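Long-range contacts in isomerase/lactonizing enzyme (PDB 1RVK), which is of unknown function but belongs to the enolase superfamily and probably uses its bound magnesium to act as an isomerase or lactonizing enzyme: residues 131-136 and 357-362; 139-144 and 332-337; 161-166 and 353-358. All blocks are in the same frame, centred on the assembly; numbering follows the deposited sequence.

All three contacts bring the first strand of the barrel domain and what follows it against the chain's last third. The pairs are 131-136 with 357-362, 139-144 with 332-337 and 161-166 with 353-358, so contact 2 lies within the span of contact 1 while contacts 2 and 3 interleave. Contacts 1 and 3 have centres about 8 Å apart and share Gly357, Phe358 and one water; contact 2 is centred about 21 Å from contact 1 and 20 Å from contact 3. Strands 130-137 and 328-333 are neighbours in the sheet, which closes the barrel there; Asp206 and Glu232, ending strands 202-206 and 230-232, and Glu258, just after strand 254-256, bind the magnesium ion.

Contact 1. Residues 131-136 and 357-362; sequences VLAYGS and GFVHVP
Leu132 and Phe358 make the close part of this contact: CD2 of Leu132 sits over the centre of the Phe358 ring, 3.5 Å from its centroid and 15° off the normal, a CH-pi contact. Both side chains have CG beside the backbone N and anti to the carbonyl carbon (chi1 -70° in Leu132), and their ends lean together on one face of the sheet. The backbones pair as a short antiparallel bridge. Val131 and Val359 form a hydrogen-bonded pair, with Val131 N to Val359 O at 3.0 Å and Val359 N to Val131 O at 2.8 Å; Leu132 and Phe358 follow as a non-hydrogen-bonded pair. Ala133 N then reaches Gly357 O at 3.2 Å. On the buried face, CB of Ala133 meets CG2 of Val359 at 3.7 Å.

Beyond Ala133 the grip slackens. The N-to-C directions of the two strands make 118°, far from strictly antiparallel, and a water donates to both Ala133 O and Gly357 O where direct pairing stops. The partly exposed side belongs to Leu132, Phe358 and His360, whose ND1 gives a weak bond to Phe358 O.

Strand 358-360 is thus a short antiparallel addition to the otherwise parallel barrel of the enolase-type C-terminal domain, on strand 130-137 beside strands 167-171 and 328-333. Lys130 makes a cation-pi contact with the Phe358 ring, while Val131 and Val359 pack against Val319 and Leu316 of helix 313-321.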
loop_
_atom_site.group_PDB
_atom_site.type_symbol
_atom_site.label_atom_id
_atom_site.label_comp_id
_atom_site.label_asym_id
_atom_site.label_seq_id
_atom_site.Cartn_x
_atom_site.Cartn_y
_atom_site.Cartn_z
ATOM N N VAL A 131 5.221 11.274 10.417
ATOM C CA VAL A 131 5.143 11.691 9.028
ATOM C C VAL A 131 3.719 12.053 8.648
ATOM O O VAL A 131 2.762 11.450 9.141
ATOM C CB VAL A 131 5.641 10.574 8.079
ATOM C CG1 VAL A 131 4.764 9.338 8.216
ATOM C CG2 VAL A 131 5.642 11.072 6.640
ATOM N N LEU A 132 3.588 13.044 7.775
ATOM C CA LEU A 132 2.282 13.473 7.312
ATOM C C LEU A 132 1.638 12.335 6.534
ATOM O O LEU A 132 2.315 11.597 5.819
ATOM C CB LEU A 132 2.403 14.688 6.389
ATOM C CG LEU A 132 2.820 16.026 6.998
ATOM C CD1 LEU A 132 3.025 17.037 5.882
ATOM C CD2 LEU A 132 1.752 16.515 7.968
ATOM N N ALA A 133 0.327 12.201 6.678
ATOM C CA ALA A 133 -0.408 11.170 5.964
ATOM C C ALA A 133 -1.529 11.826 5.178
ATOM O O ALA A 133 -2.055 12.862 5.589
ATOM C CB ALA A 133 -0.991 10.163 6.954
ATOM N N TYR A 134 -1.873 11.254 4.027
ATOM C CA TYR A 134 -2.988 11.794 3.267
ATOM C C TYR A 134 -4.128 10.804 3.431
ATOM O O TYR A 134 -3.896 9.608 3.607
ATOM C CB TYR A 134 -2.637 12.015 1.779
ATOM C CG TYR A 134 -2.266 10.801 0.934
ATOM C CD1 TYR A 134 -3.241 9.933 0.434
ATOM C CD2 TYR A 134 -0.942 10.575 0.567
ATOM C CE1 TYR A 134 -2.899 8.871 -0.421
ATOM C CE2 TYR A 134 -0.592 9.530 -0.277
ATOM C CZ TYR A 134 -1.565 8.684 -0.771
ATOM O OH TYR A 134 -1.196 7.669 -1.626
ATOM N N GLY A 135 -5.355 11.311 3.428
ATOM C CA GLY A 135 -6.506 10.440 3.565
ATOM C C GLY A 135 -6.807 9.881 2.192
ATOM O O GLY A 135 -7.198 10.625 1.297
ATOM N N SER A 136 -6.617 8.575 2.029
ATOM C CA SER A 136 -6.842 7.905 0.752
ATOM C C SER A 136 -8.270 7.365 0.710
ATOM O O SER A 136 -8.591 6.382 1.379
ATOM C CB SER A 136 -5.826 6.768 0.596
ATOM O OG SER A 136 -5.587 6.463 -0.765
ATOM N N GLY A 357 -2.475 15.815 11.593
ATOM C CA GLY A 357 -2.235 15.051 10.379
ATOM C C GLY A 357 -0.943 14.253 10.345
ATOM O O GLY A 357 -0.537 13.783 9.281
ATOM N N PHE A 358 -0.289 14.101 11.492
ATOM C CA PHE A 358 0.948 13.332 11.551
ATOM C C PHE A 358 0.730 11.949 12.153
ATOM O O PHE A 358 0.138 11.819 13.224
ATOM C CB PHE A 358 2.012 14.043 12.397
ATOM C CG PHE A 358 2.669 15.206 11.712
ATOM C CD1 PHE A 358 2.143 16.486 11.828
ATOM C CD2 PHE A 358 3.824 15.020 10.958
ATOM C CE1 PHE A 358 2.754 17.569 11.207
ATOM C CE2 PHE A 358 4.447 16.100 10.330
ATOM C CZ PHE A 358 3.909 17.375 10.458
ATOM N N VAL A 359 1.203 10.922 11.454
ATOM C CA VAL A 359 1.119 9.556 11.958
ATOM C C VAL A 359 2.408 9.341 12.749
ATOM O O VAL A 359 3.490 9.702 12.285
ATOM C CB VAL A 359 1.048 8.521 10.805
ATOM C CG1 VAL A 359 1.399 7.127 11.325
ATOM C CG2 VAL A 359 -0.357 8.512 10.209
ATOM N N HIS A 360 2.291 8.779 13.948
ATOM C CA HIS A 360 3.455 8.527 14.793
ATOM C C HIS A 360 3.797 7.048 14.809
ATOM O O HIS A 360 2.979 6.221 15.209
ATOM C CB HIS A 360 3.192 9.003 16.224
ATOM C CG HIS A 360 3.115 10.489 16.360
ATOM N ND1 HIS A 360 2.057 11.229 15.875
ATOM C CD2 HIS A 360 3.983 11.379 16.896
ATOM C CE1 HIS A 360 2.278 12.511 16.108
ATOM N NE2 HIS A 360 3.439 12.628 16.726
ATOM N N VAL A 361 5.004 6.712 14.367
ATOM C CA VAL A 361 5.422 5.319 14.337
ATOM C C VAL A 361 5.502 4.781 15.761
ATOM O O VAL A 361 6.203 5.336 16.608
ATOM C CB VAL A 361 6.802 5.145 13.672
ATOM C CG1 VAL A 361 7.075 3.660 13.435
ATOM C CG2 VAL A 361 6.859 5.927 12.363
ATOM N N PRO A 362 4.774 3.694 16.046
ATOM C CA PRO A 362 4.789 3.108 17.389
ATOM C C PRO A 362 6.200 2.749 17.837
ATOM O O PRO A 362 7.025 2.317 17.034
ATOM C CB PRO A 362 3.907 1.873 17.234
ATOM C CG PRO A 362 2.926 2.297 16.181
ATOM C CD PRO A 362 3.825 2.979 15.174
HETATM O O HOH W 1 -1.578 15.176 6.850
#

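Contact 2. Residues 139-144 and 332-337; sequences CGDELE and LLHPFL
The His334 ring meets Asp141 at its edge and carries CD of Pro335 over one face, while the Phe336 ring has CE1 of His334 over one face and Glu144 O in plane at its edge, 3.6 Å from CZ. Both ring nitrogens of His334 are engaged. With CG anti to the backbone N (chi1 -168°), the ring is swung toward Asp141: NE2 donates to Asp141 OD2 at 2.8 Å, with the oxygen only 8° out of the ring plane, though carboxylate and ring are turned 43° apart; ND1 accepts from Phe336 N at 3.0 Å. Two in-plane bonds, one at each ring nitrogen, should fix its rotation.

Asp141 is held in turn by its other oxygen: OD1 accepts from Leu143 N at 3.0 Å, an Asx turn, and also from Leu147 N. Farther out, toward solvent, CD2 of Leu143 packs 3.9 Å from CE2 of Phe336.

His334 to Leu337 form a type I turn at the end of strand 328-333; residues 139-144 belong to the loop between strand 130-137 and helix 150-163. The contact therefore ties together the loops leaving two adjacent parallel barrel strands, with Pro27 of strand 25-28 against Leu143 and His334, and Phe156 of helix 150-163 against Pro335.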
loop_
_atom_site.group_PDB
_atom_site.type_symbol
_atom_site.label_atom_id
_atom_site.label_comp_id
_atom_site.label_asym_id
_atom_site.label_seq_id
_atom_site.Cartn_x
_atom_site.Cartn_y
_atom_site.Cartn_z
ATOM N N CYS A 139 -12.576 3.698 -3.657
ATOM C CA CYS A 139 -13.131 3.859 -4.995
ATOM C C CYS A 139 -14.596 4.250 -4.856
ATOM O O CYS A 139 -15.234 3.939 -3.850
ATOM C CB CYS A 139 -13.041 2.546 -5.777
ATOM S SG CYS A 139 -11.364 2.028 -6.186
ATOM N N GLY A 140 -15.127 4.921 -5.870
ATOM C CA GLY A 140 -16.518 5.332 -5.824
ATOM C C GLY A 140 -17.499 4.173 -5.813
ATOM O O GLY A 140 -17.167 3.051 -6.201
ATOM N N ASP A 141 -18.719 4.446 -5.368
ATOM C CA ASP A 141 -19.752 3.421 -5.316
ATOM C C ASP A 141 -21.099 3.985 -5.751
ATOM O O ASP A 141 -21.168 5.042 -6.380
ATOM C CB ASP A 141 -19.858 2.837 -3.899
ATOM C CG ASP A 141 -19.980 3.906 -2.825
ATOM O OD1 ASP A 141 -20.841 4.801 -2.959
ATOM O OD2 ASP A 141 -19.219 3.847 -1.834
ATOM N N GLU A 142 -22.165 3.264 -5.429
ATOM C CA GLU A 142 -23.510 3.697 -5.775
ATOM C C GLU A 142 -24.367 3.702 -4.512
ATOM O O GLU A 142 -25.587 3.535 -4.565
ATOM C CB GLU A 142 -24.095 2.770 -6.843
ATOM C CG GLU A 142 -23.361 2.873 -8.177
ATOM C CD GLU A 142 -23.885 1.914 -9.226
ATOM O OE1 GLU A 142 -23.578 0.705 -9.141
ATOM O OE2 GLU A 142 -24.608 2.371 -10.135
ATOM N N LEU A 143 -23.698 3.905 -3.378
ATOM C CA LEU A 143 -24.344 3.952 -2.069
ATOM C C LEU A 143 -24.769 5.377 -1.741
ATOM O O LEU A 143 -23.941 6.282 -1.667
ATOM C CB LEU A 143 -23.380 3.459 -0.985
ATOM C CG LEU A 143 -23.104 1.958 -0.844
ATOM C CD1 LEU A 143 -23.038 1.297 -2.196
ATOM C CD2 LEU A 143 -21.802 1.757 -0.085
ATOM N N GLU A 144 -26.066 5.573 -1.540
ATOM C CA GLU A 144 -26.589 6.893 -1.219
ATOM C C GLU A 144 -25.883 7.446 0.017
ATOM O O GLU A 144 -25.840 6.794 1.060
ATOM C CB GLU A 144 -28.095 6.799 -0.975
ATOM C CG GLU A 144 -28.817 8.131 -0.993
ATOM C CD GLU A 144 -30.322 7.964 -0.929
ATOM O OE1 GLU A 144 -30.875 7.228 -1.775
ATOM O OE2 GLU A 144 -30.955 8.567 -0.039
ATOM N N LEU A 332 -7.695 2.424 2.919
ATOM C CA LEU A 332 -8.683 3.311 2.308
ATOM C C LEU A 332 -9.791 3.755 3.261
ATOM O O LEU A 332 -10.199 3.007 4.154
ATOM C CB LEU A 332 -9.288 2.629 1.077
ATOM C CG LEU A 332 -8.250 2.272 0.010
ATOM C CD1 LEU A 332 -8.913 1.549 -1.147
ATOM C CD2 LEU A 332 -7.568 3.541 -0.472
ATOM N N LEU A 333 -10.278 4.976 3.042
ATOM C CA LEU A 333 -11.312 5.596 3.872
ATOM C C LEU A 333 -12.677 5.724 3.196
ATOM O O LEU A 333 -12.774 5.836 1.971
ATOM C CB LEU A 333 -10.848 6.995 4.299
ATOM C CG LEU A 333 -9.915 7.236 5.494
ATOM C CD1 LEU A 333 -9.114 6.007 5.854
ATOM C CD2 LEU A 333 -9.013 8.412 5.165
ATOM N N HIS A 334 -13.727 5.737 4.013
ATOM C CA HIS A 334 -15.097 5.856 3.527
ATOM C C HIS A 334 -15.950 6.430 4.657
ATOM O O HIS A 334 -15.749 6.100 5.824
ATOM C CB HIS A 334 -15.629 4.482 3.109
ATOM C CG HIS A 334 -16.911 4.535 2.334
ATOM N ND1 HIS A 334 -18.125 4.822 2.920
ATOM C CD2 HIS A 334 -17.162 4.362 1.013
ATOM C CE1 HIS A 334 -19.068 4.823 1.996
ATOM N NE2 HIS A 334 -18.511 4.547 0.829
ATOM N N PRO A 335 -16.910 7.303 4.327
ATOM C CA PRO A 335 -17.741 7.871 5.394
ATOM C C PRO A 335 -18.486 6.855 6.264
ATOM O O PRO A 335 -18.782 7.132 7.424
ATOM C CB PRO A 335 -18.685 8.817 4.642
ATOM C CG PRO A 335 -18.707 8.264 3.228
ATOM C CD PRO A 335 -17.273 7.862 3.013
ATOM N N PHE A 336 -18.778 5.679 5.721
ATOM C CA PHE A 336 -19.503 4.669 6.492
ATOM C C PHE A 336 -18.606 3.867 7.425
ATOM O O PHE A 336 -19.101 3.124 8.273
ATOM C CB PHE A 336 -20.222 3.682 5.564
ATOM C CG PHE A 336 -21.240 4.315 4.657
ATOM C CD1 PHE A 336 -21.607 5.649 4.809
ATOM C CD2 PHE A 336 -21.836 3.567 3.647
ATOM C CE1 PHE A 336 -22.553 6.231 3.965
ATOM C CE2 PHE A 336 -22.779 4.136 2.801
ATOM C CZ PHE A 336 -23.138 5.471 2.961
ATOM N N LEU A 337 -17.294 4.018 7.276
ATOM C CA LEU A 337 -16.353 3.261 8.094
ATOM C C LEU A 337 -15.492 4.132 9.002
ATOM O O LEU A 337 -15.192 5.281 8.680
ATOM C CB LEU A 337 -15.444 2.425 7.185
ATOM C CG LEU A 337 -16.131 1.512 6.166
ATOM C CD1 LEU A 337 -15.086 0.849 5.275
ATOM C CD2 LEU A 337 -16.953 0.465 6.899
#

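Contact 3. Residues 161-166 and 353-358; sequences VKRGYK and MDRDGF
Arg163 supplies hydrogen bonds from the helix end, its guanidinium edge meeting the carbonyls of Met353 and Asp354. NH2 donates to Met353 O at 2.8 Å, nearly straight and in the guanidinium plane; NH1 gives a longer bond to Asp354 O at 3.2 Å, arriving from above that carbonyl's plane, across from Gly357 N. A bend at chi2 (65°) brings the group there, and NE keeps a salt bridge to Asp340.

The apolar part belongs to selenomethionine Met353. Its CE lies over the centre of the Tyr165 ring, 3.5 Å from the centroid, and also over one face of the Arg163 guanidinium; SE comes 3.4 Å from Tyr165 CE1, a Met-aromatic contact. The phenol OH bonds to Arg330.

Among the charges, Arg355 lays its guanidinium almost parallel to that of Arg163, the two NH1 atoms 4.1 Å apart. Water-mediated backbone links join Lys162 O to Arg355 O and Lys166 N to Gly357 O.

Backbone shape makes the close approach possible. Gly164 ends the helix in a Schellman motif, and its CA is 3.5 Å from Arg355 O. Within 353-358, Asp354 OD1 accepts from Asp356 N and Phe358 N, the first an Asx turn, bracing the type I turn 354-357.

This turn, just before strand 358-360, packs on the barrel's helix-to-strand loop between helix 150-163 and strand 167-171, with Met353 on Val359 and Lys166 on Leu132 of strand 130-137.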
loop_
_atom_site.group_PDB
_atom_site.type_symbol
_atom_site.label_atom_id
_atom_site.label_comp_id
_atom_site.label_asym_id
_atom_site.label_seq_id
_atom_site.Cartn_x
_atom_site.Cartn_y
_atom_site.Cartn_z
ATOM N N VAL A 161 -10.594 16.848 6.435
ATOM C CA VAL A 161 -9.809 18.030 6.772
ATOM C C VAL A 161 -10.000 18.315 8.258
ATOM O O VAL A 161 -9.053 18.654 8.965
ATOM C CB VAL A 161 -10.248 19.256 5.935
ATOM C CG1 VAL A 161 -9.595 20.523 6.469
ATOM C CG2 VAL A 161 -9.851 19.049 4.475
ATOM N N LYS A 162 -11.232 18.160 8.730
ATOM C CA LYS A 162 -11.536 18.382 10.139
ATOM C C LYS A 162 -10.723 17.415 11.005
ATOM O O LYS A 162 -10.248 17.783 12.082
ATOM C CB LYS A 162 -13.034 18.179 10.390
ATOM C CG LYS A 162 -13.475 18.443 11.822
ATOM C CD LYS A 162 -14.979 18.245 11.975
ATOM C CE LYS A 162 -15.439 18.513 13.401
ATOM N NZ LYS A 162 -14.782 17.603 14.381
ATOM N N ARG A 163 -10.563 16.183 10.526
ATOM C CA ARG A 163 -9.803 15.157 11.243
ATOM C C ARG A 163 -8.326 15.523 11.362
ATOM O O ARG A 163 -7.643 15.080 12.286
ATOM C CB ARG A 163 -9.935 13.805 10.533
ATOM C CG ARG A 163 -9.073 12.693 11.120
ATOM C CD ARG A 163 -9.475 12.329 12.543
ATOM N NE ARG A 163 -8.638 11.256 13.083
ATOM C CZ ARG A 163 -7.409 11.426 13.565
ATOM N NH1 ARG A 163 -6.856 12.630 13.590
ATOM N NH2 ARG A 163 -6.727 10.382 14.019
ATOM N N GLY A 164 -7.829 16.317 10.419
ATOM C CA GLY A 164 -6.438 16.726 10.479
ATOM C C GLY A 164 -5.602 16.429 9.249
ATOM O O GLY A 164 -4.466 16.883 9.158
ATOM N N TYR A 165 -6.151 15.668 8.307
ATOM C CA TYR A 165 -5.420 15.334 7.087
ATOM C C TYR A 165 -5.041 16.597 6.319
ATOM O O TYR A 165 -5.888 17.458 6.086
ATOM C CB TYR A 165 -6.277 14.435 6.188
ATOM C CG TYR A 165 -6.443 13.021 6.699
ATOM C CD1 TYR A 165 -5.405 12.095 6.590
ATOM C CD2 TYR A 165 -7.640 12.601 7.284
ATOM C CE1 TYR A 165 -5.555 10.786 7.043
ATOM C CE2 TYR A 165 -7.799 11.288 7.746
ATOM C CZ TYR A 165 -6.750 10.389 7.619
ATOM O OH TYR A 165 -6.890 9.094 8.063
ATOM N N LYS A 166 -3.771 16.702 5.931
ATOM C CA LYS A 166 -3.289 17.856 5.174
ATOM C C LYS A 166 -3.306 17.561 3.673
ATOM O O LYS A 166 -3.080 18.447 2.846
ATOM C CB LYS A 166 -1.871 18.227 5.613
ATOM C CG LYS A 166 -1.790 18.900 6.983
ATOM C CD LYS A 166 -0.343 19.229 7.333
ATOM C CE LYS A 166 -0.237 20.255 8.455
ATOM N NZ LYS A 166 -0.892 19.829 9.716
HETATM N N MSE A 353 -2.776 8.637 14.255
HETATM C CA MSE A 353 -2.536 9.959 13.687
HETATM C C MSE A 353 -3.044 11.062 14.614
HETATM O O MSE A 353 -4.174 10.992 15.109
HETATM C CB MSE A 353 -3.218 10.075 12.320
HETATM C CG MSE A 353 -2.868 11.357 11.573
HETATM SE SE MSE A 353 -3.712 11.502 9.843
HETATM C CE MSE A 353 -5.458 12.118 10.431
ATOM N N ASP A 354 -2.218 12.080 14.859
ATOM C CA ASP A 354 -2.656 13.168 15.727
ATOM C C ASP A 354 -3.607 14.115 15.004
ATOM O O ASP A 354 -3.933 13.915 13.830
ATOM C CB ASP A 354 -1.466 13.946 16.327
ATOM C CG ASP A 354 -0.591 14.622 15.282
ATOM O OD1 ASP A 354 -1.109 15.082 14.245
ATOM O OD2 ASP A 354 0.633 14.717 15.524
ATOM N N ARG A 355 -4.062 15.142 15.715
ATOM C CA ARG A 355 -5.003 16.102 15.159
ATOM C C ARG A 355 -4.392 17.041 14.130
ATOM O O ARG A 355 -5.104 17.832 13.512
ATOM C CB ARG A 355 -5.632 16.925 16.289
ATOM C CG ARG A 355 -6.317 16.087 17.356
ATOM C CD ARG A 355 -7.497 15.328 16.782
ATOM N NE ARG A 355 -8.513 16.232 16.250
ATOM C CZ ARG A 355 -9.651 15.832 15.693
ATOM N NH1 ARG A 355 -9.922 14.537 15.592
ATOM N NH2 ARG A 355 -10.515 16.726 15.232
ATOM N N ASP A 356 -3.075 16.958 13.947
ATOM C CA ASP A 356 -2.383 17.810 12.986
ATOM C C ASP A 356 -2.066 17.077 11.682
ATOM O O ASP A 356 -1.460 17.645 10.773
ATOM C CB ASP A 356 -1.093 18.357 13.606
ATOM C CG ASP A 356 -1.360 19.411 14.668
ATOM O OD1 ASP A 356 -0.471 19.647 15.513
ATOM O OD2 ASP A 356 -2.455 20.013 14.651
ATOM N N GLY A 357 -2.475 15.815 11.593
ATOM C CA GLY A 357 -2.235 15.051 10.379
ATOM C C GLY A 357 -0.943 14.253 10.345
ATOM O O GLY A 357 -0.537 13.783 9.281
ATOM N N PHE A 358 -0.289 14.101 11.492
ATOM C CA PHE A 358 0.948 13.332 11.551
ATOM C C PHE A 358 0.730 11.949 12.153
ATOM O O PHE A 358 0.138 11.819 13.224
ATOM C CB PHE A 358 2.012 14.043 12.397
ATOM C CG PHE A 358 2.669 15.206 11.712
ATOM C CD1 PHE A 358 2.143 16.486 11.828
ATOM C CD2 PHE A 358 3.824 15.020 10.958
ATOM C CE1 PHE A 358 2.754 17.569 11.207
ATOM C CE2 PHE A 358 4.447 16.100 10.330
ATOM C CZ PHE A 358 3.909 17.375 10.458
HETATM O O HOH W 2 -12.542 15.021 13.753
HETATM O O HOH W 3 -7.771 18.499 13.435
HETATM O O HOH W 1 -1.578 15.176 6.850
#